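Lipase (Streptomyces rimosus, PDB 5MAL) hydrolyses triacylglycerols and other esters, preferring medium-length acyl chains, and also cleaves palmitoyl-CoA, as a secreted serine esterase of the GDSL family. Local coordinates at residues A[4-9]-A[47-52]. Sequence-based numbering, arbitrary orientation.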
loop_
_atom_site.group_PDB
_atom_site.type_symbol
_atom_site.label_atom_id
_atom_site.label_comp_id
_atom_site.label_asym_id
_atom_site.label_seq_id
_atom_site.Cartn_x
_atom_site.Cartn_y
_atom_site.Cartn_z
ATOM N N TYR A 4 15.541 8.376 5.894
ATOM C CA TYR A 4 14.481 7.478 5.490
ATOM C C TYR A 4 13.468 8.279 4.695
ATOM O O TYR A 4 12.905 9.249 5.202
ATOM C CB TYR A 4 13.855 6.847 6.739
ATOM C CG TYR A 4 12.588 6.044 6.526
ATOM C CD1 TYR A 4 12.363 5.333 5.348
ATOM C CD2 TYR A 4 11.606 5.993 7.524
ATOM C CE1 TYR A 4 11.195 4.571 5.179
ATOM C CE2 TYR A 4 10.440 5.261 7.346
ATOM C CZ TYR A 4 10.245 4.552 6.179
ATOM O OH TYR A 4 9.097 3.819 6.002
ATOM N N VAL A 5 13.260 7.909 3.438
ATOM C CA VAL A 5 12.151 8.499 2.697
ATOM C C VAL A 5 11.043 7.479 2.541
ATOM O O VAL A 5 11.266 6.380 2.027
ATOM C CB VAL A 5 12.551 8.986 1.316
ATOM C CG1 VAL A 5 11.335 9.599 0.618
ATOM C CG2 VAL A 5 13.703 10.009 1.420
ATOM N N ALA A 6 9.848 7.850 2.977
ATOM C CA ALA A 6 8.701 6.963 2.853
ATOM C C ALA A 6 7.743 7.504 1.805
ATOM O O ALA A 6 7.087 8.521 2.002
ATOM C CB ALA A 6 8.012 6.806 4.183
ATOM N N LEU A 7 7.687 6.791 0.690
ATOM C CA LEU A 7 6.878 7.146 -0.467
ATOM C C LEU A 7 5.617 6.333 -0.527
ATOM O O LEU A 7 5.491 5.311 0.141
ATOM C CB LEU A 7 7.643 6.871 -1.762
ATOM C CG LEU A 7 9.064 7.386 -1.854
ATOM C CD1 LEU A 7 9.680 6.696 -3.037
ATOM C CD2 LEU A 7 9.014 8.896 -2.024
ATOM N N GLY A 8 4.708 6.752 -1.391
ATOM C CA GLY A 8 3.622 5.878 -1.756
ATOM C C GLY A 8 2.246 6.455 -1.592
ATOM O O GLY A 8 2.069 7.683 -1.572
ATOM N N ASP A 9 1.271 5.551 -1.483
ATOM C CA ASP A 9 -0.129 5.934 -1.449
ATOM C C ASP A 9 -0.659 5.819 -0.039
ATOM O O ASP A 9 0.094 5.945 0.910
ATOM C CB ASP A 9 -0.956 5.088 -2.407
ATOM C CG ASP A 9 -0.766 3.600 -2.199
ATOM O OD1 ASP A 9 -0.389 3.172 -1.083
ATOM O OD2 ASP A 9 -1.018 2.853 -3.162
ATOM N N PHE A 47 13.423 11.658 8.924
ATOM C CA PHE A 47 12.243 11.033 8.355
ATOM C C PHE A 47 11.529 11.939 7.356
ATOM O O PHE A 47 10.811 12.865 7.726
ATOM C CB PHE A 47 11.320 10.631 9.506
ATOM C CG PHE A 47 10.040 9.979 9.086
ATOM C CD1 PHE A 47 10.012 9.011 8.090
ATOM C CD2 PHE A 47 8.860 10.306 9.730
ATOM C CE1 PHE A 47 8.808 8.408 7.737
ATOM C CE2 PHE A 47 7.668 9.703 9.379
ATOM C CZ PHE A 47 7.648 8.756 8.388
ATOM N N ASN A 48 11.719 11.657 6.078
ATOM C CA ASN A 48 11.022 12.398 5.043
ATOM C C ASN A 48 9.832 11.608 4.516
ATOM O O ASN A 48 9.979 10.680 3.720
ATOM C CB ASN A 48 11.984 12.773 3.914
ATOM C CG ASN A 48 12.765 14.043 4.226
ATOM O OD1 ASN A 48 12.199 15.137 4.292
ATOM N ND2 ASN A 48 14.055 13.900 4.432
ATOM N N PHE A 49 8.653 12.006 4.976
ATOM C CA PHE A 49 7.443 11.241 4.756
ATOM C C PHE A 49 6.623 11.934 3.694
ATOM O O PHE A 49 5.969 12.936 3.989
ATOM C CB PHE A 49 6.688 11.141 6.083
ATOM C CG PHE A 49 5.603 10.098 6.128
ATOM C CD1 PHE A 49 5.450 9.153 5.120
ATOM C CD2 PHE A 49 4.787 10.019 7.252
ATOM C CE1 PHE A 49 4.447 8.172 5.201
ATOM C CE2 PHE A 49 3.802 9.040 7.358
ATOM C CZ PHE A 49 3.633 8.111 6.332
ATOM N N THR A 50 6.669 11.420 2.471
ATOM C CA THR A 50 6.005 12.089 1.359
ATOM C C THR A 50 4.869 11.249 0.767
ATOM O O THR A 50 4.198 11.672 -0.171
ATOM C CB THR A 50 7.006 12.449 0.243
ATOM O OG1 THR A 50 7.667 11.265 -0.210
ATOM C CG2 THR A 50 8.034 13.431 0.766
ATOM N N ALA A 51 4.656 10.059 1.313
ATOM C CA ALA A 51 3.529 9.234 0.903
ATOM C C ALA A 51 2.241 10.039 0.999
ATOM O O ALA A 51 2.123 10.931 1.839
ATOM C CB ALA A 51 3.440 7.970 1.772
ATOM N N CYS A 52 1.272 9.725 0.159
ATOM C CA CYS A 52 0.108 10.585 0.068
ATOM C C CYS A 52 -1.112 9.817 -0.383
ATOM O O CYS A 52 -1.079 9.099 -1.370
ATOM C CB CYS A 52 0.396 11.749 -0.890
ATOM S SG CYS A 52 -0.762 13.135 -0.756
HETATM O O HOH W 1 15.219 11.615 4.565
#
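Tyr-4, Val-5 and Ala-6 pair in parallel with Phe-47, Asn-48 and Phe-49, joining strand 3-8 to the outermost strand 46-49 of the five-stranded parallel sheet of this SGNH hydrolase. Backbone bonds set the register: Asn-48 N donates to Tyr-4 O (2.8 Å), and Ala-6 N to Asn-48 O. Beyond them the ladder is irregular, because Ala-6 O accepts from two successive amides, Thr-50 N and Ala-51 N, as the second strand ends. Cys-52 N then bonds to Gly-8 O. CA-H...O contacts, such as that of Val-5 CA with Asn-48 O (3.2 Å), accompany these bonds.

Apolar contacts gather on the face that carries Tyr-4, Ala-6, Phe-47 and Phe-49. The Tyr-4 and Phe-47 side chains run alongside one another; in both, CG is anti to the backbone N, which sends the two rings the same way. Their planes lie 23° apart but are slid so that they barely overlap. The touch is between Tyr-4 CD2 and Phe-47 CD1 (3.5 Å). Helix 34-40 packs on both, and Tyr-4 OH bonds to Ser-76 OG. A serine in place of Tyr-4 would probably open a gap beside the Phe-47 ring and leave Ser-76 without this phenolic partner. Ala-6 CB meets CD1 of Phe-49 at 3.6 Å.

Past the strands, Asp-9 N-caps the short helix that begins at the nucleophile Ser-10, OD1 taking Tyr-11 N, while OD2 is hydrogen-bonded to Tyr-141 OH. Cys-52 is tied to Cys-27 by a disulfide. On the opposite face of the sheet, Leu-7 CD2 lies 3.3 Å from Thr-50 OG1, which is hydrogen-bonded to Gln-64 O.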